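Local coordinates for lactate dehydrogenase, adjacent gene encodes predicted malate dehydrogenase (Cryptosporidium parvum, PDB 4ND2), which probably catalyses the interconversion of (S)-lactate and pyruvate, using NAD as cofactor, at residues D210-V213 / C214-I218; E301-N304 / E305-I309. All coordinates share one frame; numbering follows the deposited sequence.

Interaction 1: D210-V213 / C214-I218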
loop_
_atom_site.group_PDB
_atom_site.type_symbol
_atom_site.label_atom_id
_atom_site.label_comp_id
_atom_site.label_asym_id
_atom_site.label_seq_id
_atom_site.Cartn_x
_atom_site.Cartn_y
_atom_site.Cartn_z
ATOM N N ASP A 210 17.796 0.389 -31.337
ATOM C CA ASP A 210 17.556 1.650 -32.046
ATOM C C ASP A 210 16.055 1.959 -32.137
ATOM O O ASP A 210 15.644 3.110 -31.980
ATOM C CB ASP A 210 18.161 1.619 -33.460
ATOM C CG ASP A 210 19.686 1.482 -33.460
ATOM O OD1 ASP A 210 20.340 1.772 -32.436
ATOM O OD2 ASP A 210 20.233 1.074 -34.507
ATOM N N GLU A 211 15.249 0.928 -32.386
ATOM C CA GLU A 211 13.789 1.065 -32.448
ATOM C C GLU A 211 13.227 1.543 -31.108
ATOM O O GLU A 211 12.361 2.420 -31.067
ATOM C CB GLU A 211 13.143 -0.271 -32.838
ATOM C CG GLU A 211 11.662 -0.200 -33.199
ATOM C CD GLU A 211 10.722 -0.101 -31.999
ATOM O OE1 GLU A 211 11.030 -0.657 -30.921
ATOM O OE2 GLU A 211 9.654 0.534 -32.143
ATOM N N ILE A 212 13.718 0.944 -30.025
ATOM C CA ILE A 212 13.322 1.318 -28.665
ATOM C C ILE A 212 13.693 2.770 -28.357
ATOM O O ILE A 212 12.922 3.484 -27.714
ATOM C CB ILE A 212 13.951 0.359 -27.623
ATOM C CG1 ILE A 212 13.253 -1.004 -27.688
ATOM C CG2 ILE A 212 13.856 0.931 -26.214
ATOM C CD1 ILE A 212 13.994 -2.117 -26.978
ATOM N N VAL A 213 14.866 3.199 -28.816
ATOM C CA VAL A 213 15.308 4.586 -28.644
ATOM C C VAL A 213 14.383 5.539 -29.408
ATOM O O VAL A 213 13.960 6.569 -28.873
ATOM C CB VAL A 213 16.776 4.767 -29.100
ATOM C CG1 VAL A 213 17.145 6.242 -29.232
ATOM C CG2 VAL A 213 17.717 4.069 -28.130
ATOM N N CYS A 214 14.070 5.182 -30.651
ATOM C CA CYS A 214 13.151 5.960 -31.480
ATOM C C CYS A 214 11.752 6.013 -30.861
ATOM O O CYS A 214 11.133 7.075 -30.805
ATOM C CB CYS A 214 13.074 5.361 -32.888
ATOM S SG CYS A 214 11.908 6.180 -33.999
ATOM N N HIS A 215 11.275 4.862 -30.397
ATOM C CA HIS A 215 9.955 4.741 -29.775
ATOM C C HIS A 215 9.841 5.642 -28.543
ATOM O O HIS A 215 8.823 6.310 -28.343
ATOM C CB HIS A 215 9.694 3.279 -29.400
ATOM C CG HIS A 215 8.265 2.969 -29.082
ATOM N ND1 HIS A 215 7.873 1.754 -28.565
ATOM C CD2 HIS A 215 7.137 3.710 -29.198
ATOM C CE1 HIS A 215 6.565 1.754 -28.386
ATOM N NE2 HIS A 215 6.094 2.931 -28.760
ATOM N N THR A 216 10.897 5.662 -27.733
ATOM C CA THR A 216 10.979 6.548 -26.573
ATOM C C THR A 216 10.849 8.014 -26.986
ATOM O O THR A 216 10.106 8.776 -26.368
ATOM C CB THR A 216 12.305 6.344 -25.812
ATOM O OG1 THR A 216 12.414 4.975 -25.409
ATOM C CG2 THR A 216 12.381 7.236 -24.578
ATOM N N ARG A 217 11.565 8.399 -28.040
ATOM C CA ARG A 217 11.572 9.789 -28.497
ATOM C C ARG A 217 10.216 10.256 -29.033
ATOM O O ARG A 217 9.827 11.397 -28.803
ATOM C CB ARG A 217 12.667 10.011 -29.546
ATOM C CG ARG A 217 14.073 9.936 -28.965
ATOM C CD ARG A 217 15.146 9.873 -30.042
ATOM N NE ARG A 217 15.452 11.184 -30.609
ATOM C CZ ARG A 217 16.336 11.397 -31.584
ATOM N NH1 ARG A 217 17.013 10.383 -32.118
ATOM N NH2 ARG A 217 16.545 12.631 -32.034
ATOM N N ILE A 218 9.498 9.375 -29.729
ATOM C CA ILE A 218 8.210 9.735 -30.344
ATOM C C ILE A 218 6.984 9.289 -29.536
ATOM O O ILE A 218 5.851 9.455 -29.990
ATOM C CB ILE A 218 8.095 9.193 -31.792
ATOM C CG1 ILE A 218 8.137 7.654 -31.838
ATOM C CG2 ILE A 218 9.198 9.784 -32.657
ATOM C CD1 ILE A 218 6.792 6.967 -31.749
HETATM O O HOH W 1 9.757 -0.096 -28.359
#
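Glu211 and His215, one turn apart on helix 206-227, run side by side and point the same way, their carboxylate and ring planes turned 51° against each other. They do not bond directly: Glu211 OE2 stays 4.2 Å from His215 ND1. A water joins them instead, giving a hydrogen to Glu211 OE1 at 2.9 Å and lying 2.6 Å from His215 ND1, in plane at the ring edge. The bend in the Glu211 chain (chi2 -78°) swings the carboxylate round toward the imidazole, which is also held at its far nitrogen by Glu222, a further acid that may favour the protonated ring.

Backbone bonds follow the alpha-helical pattern, the amide of residue i+4 giving to the carbonyl of residue i; His215 N meets Glu211 O at 2.8 Å. Ile212 O is gripped twice, by Thr216 N at 3.0 Å and by Thr216 OG1 at 2.8 Å, from opposite faces of its carbonyl plane. With OG1 beside its own backbone N (chi1 -58°), the threonine can turn its hydroxyl back along the helix and satisfy it within a buried setting.

Apolar contact is light: Val213 CG1 lies 4.2 Å from Arg217 CD, the aliphatic part of a chain whose guanidinium bonds to the carbonyl of Asp179. This is i to i+4 pairing on an amphipathic helix of the C-terminal alpha/beta domain, packed through Ile212 and Thr216 on Phe154 and Phe157, and through the His215 ring stacked on Phe157, against helix 147-162, which carries the pyruvate-binding Arg153.

Interaction 2: E301-N304 / E305-I309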
loop_
_atom_site.group_PDB
_atom_site.type_symbol
_atom_site.label_atom_id
_atom_site.label_comp_id
_atom_site.label_asym_id
_atom_site.label_seq_id
_atom_site.Cartn_x
_atom_site.Cartn_y
_atom_site.Cartn_z
ATOM N N GLU A 301 23.763 18.212 -28.925
ATOM C CA GLU A 301 22.699 18.611 -29.848
ATOM C C GLU A 301 21.391 18.926 -29.112
ATOM O O GLU A 301 20.650 19.823 -29.517
ATOM C CB GLU A 301 22.481 17.531 -30.913
ATOM C CG GLU A 301 23.642 17.427 -31.896
ATOM C CD GLU A 301 23.573 16.214 -32.808
ATOM O OE1 GLU A 301 22.589 15.448 -32.742
ATOM O OE2 GLU A 301 24.520 16.024 -33.602
ATOM N N SER A 302 21.118 18.196 -28.033
ATOM C CA SER A 302 19.949 18.462 -27.191
ATOM C C SER A 302 20.068 19.824 -26.517
ATOM O O SER A 302 19.106 20.593 -26.486
ATOM C CB SER A 302 19.791 17.374 -26.124
ATOM O OG SER A 302 18.591 17.551 -25.390
ATOM N N ILE A 303 21.252 20.114 -25.985
ATOM C CA ILE A 303 21.536 21.404 -25.354
ATOM C C ILE A 303 21.310 22.559 -26.339
ATOM O O ILE A 303 20.720 23.576 -25.972
ATOM C CB ILE A 303 22.974 21.446 -24.782
ATOM C CG1 ILE A 303 23.086 20.516 -23.567
ATOM C CG2 ILE A 303 23.377 22.864 -24.388
ATOM C CD1 ILE A 303 24.502 20.066 -23.268
ATOM N N ASN A 304 21.773 22.396 -27.578
ATOM C CA ASN A 304 21.547 23.394 -28.633
ATOM C C ASN A 304 20.056 23.620 -28.873
ATOM O O ASN A 304 19.611 24.755 -29.044
ATOM C CB ASN A 304 22.193 22.961 -29.957
ATOM C CG ASN A 304 23.709 22.891 -29.887
ATOM O OD1 ASN A 304 24.341 23.489 -29.016
ATOM N ND2 ASN A 304 24.303 22.159 -30.826
ATOM N N GLU A 305 19.300 22.525 -28.890
ATOM C CA GLU A 305 17.846 22.562 -29.054
ATOM C C GLU A 305 17.184 23.380 -27.939
ATOM O O GLU A 305 16.289 24.188 -28.198
ATOM C CB GLU A 305 17.291 21.133 -29.060
ATOM C CG GLU A 305 15.984 20.948 -29.806
ATOM C CD GLU A 305 15.595 19.484 -29.915
ATOM O OE1 GLU A 305 14.968 18.956 -28.972
ATOM O OE2 GLU A 305 15.922 18.856 -30.945
ATOM N N VAL A 306 17.637 23.167 -26.705
ATOM C CA VAL A 306 17.120 23.887 -25.536
ATOM C C VAL A 306 17.451 25.380 -25.612
ATOM O O VAL A 306 16.584 26.224 -25.378
ATOM C CB VAL A 306 17.673 23.293 -24.218
ATOM C CG1 VAL A 306 17.327 24.176 -23.024
ATOM C CG2 VAL A 306 17.137 21.885 -24.003
ATOM N N ASN A 307 18.704 25.697 -25.932
ATOM C CA ASN A 307 19.135 27.088 -26.092
ATOM C C ASN A 307 18.403 27.812 -27.222
ATOM O O ASN A 307 18.101 28.998 -27.105
ATOM C CB ASN A 307 20.648 27.164 -26.328
ATOM C CG ASN A 307 21.454 26.856 -25.078
ATOM O OD1 ASN A 307 21.026 27.143 -23.960
ATOM N ND2 ASN A 307 22.637 26.284 -25.263
ATOM N N THR A 308 18.123 27.099 -28.309
ATOM C CA THR A 308 17.422 27.682 -29.454
ATOM C C THR A 308 16.012 28.147 -29.072
ATOM O O THR A 308 15.629 29.281 -29.360
ATOM C CB THR A 308 17.342 26.687 -30.628
ATOM O OG1 THR A 308 18.667 26.333 -31.042
ATOM C CG2 THR A 308 16.592 27.288 -31.812
ATOM N N ILE A 309 15.252 27.274 -28.416
ATOM C CA ILE A 309 13.883 27.599 -28.007
ATOM C C ILE A 309 13.894 28.675 -26.921
ATOM O O ILE A 309 13.009 29.534 -26.879
ATOM C CB ILE A 309 13.119 26.347 -27.526
ATOM C CG1 ILE A 309 12.998 25.333 -28.668
ATOM C CG2 ILE A 309 11.721 26.713 -27.035
ATOM C CD1 ILE A 309 12.537 23.961 -28.229
HETATM O O HOH W 2 16.202 17.714 -26.531
#
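Ile303 and Asn307 lie alongside each other one turn apart on helix 293-314, Ile303 CG2 touching Asn307 ND2 at 3.6 Å. With Val306 they form the side packed on strand 270-279. The branched isoleucine holds CG1 beside its backbone N (chi1 -70°), and CG2 is the branch that reaches Asn307. The backbone bond that joins the same pair, Asn307 N to Ile303 O, is short and nearly straight, 2.9 Å with an N-H...O angle of 169°. Val306 adds to the packing by resting CG2 against Ser302 O at 3.4 Å.

The Ser302 and Glu305 side turns inward and is bridged by water. Ser302 OG donates to a water at 2.7 Å, which in turn donates to Glu305 OE1 at 3.0 Å. The small serine fits a buried position, and the extended glutamate spans the remaining gap; their polar ends also bond to the backbone N-H groups of Gly176 and Gly180, next to and near His177, the predicted proton acceptor.

The loose side is that of Asn304 and Thr308, both exposed, which meet through the backbone: Asn304 O takes Thr308 N at 2.9 Å and Thr308 OG1 at 2.7 Å, from opposite faces of its plane. The hydroxyl sits above the carbonyl plane, 38° out of it. Threonine suits an exposed helix position because its hydroxyl can bond to the carbonyl one turn back.

On the packed side, Ile303, Val306 and Asn307 rest on Ile270 of strand 270-279, with Met272 of the same strand and Val267 of a loop also touching Ile303.

Following the chain from the N terminus, interaction 1 comes first, on helix 206-227, and interaction 2 follows on helix 293-314 near the C terminus. Each joins consecutive turns of one helix and closes no loop; the two come in series, the first ending before the second begins, and so neither nest nor cross. Their centres lie 20 Å apart and their nearest atoms about 6 Å, without touching. Both helices belong to the alpha/beta C-terminal domain. The first packs against helix 147-162 and strand 182-183, the second against strand 270-279. Both helices reach the loop that carries His177, the first through Arg217 and the second through Ser302 and Glu305.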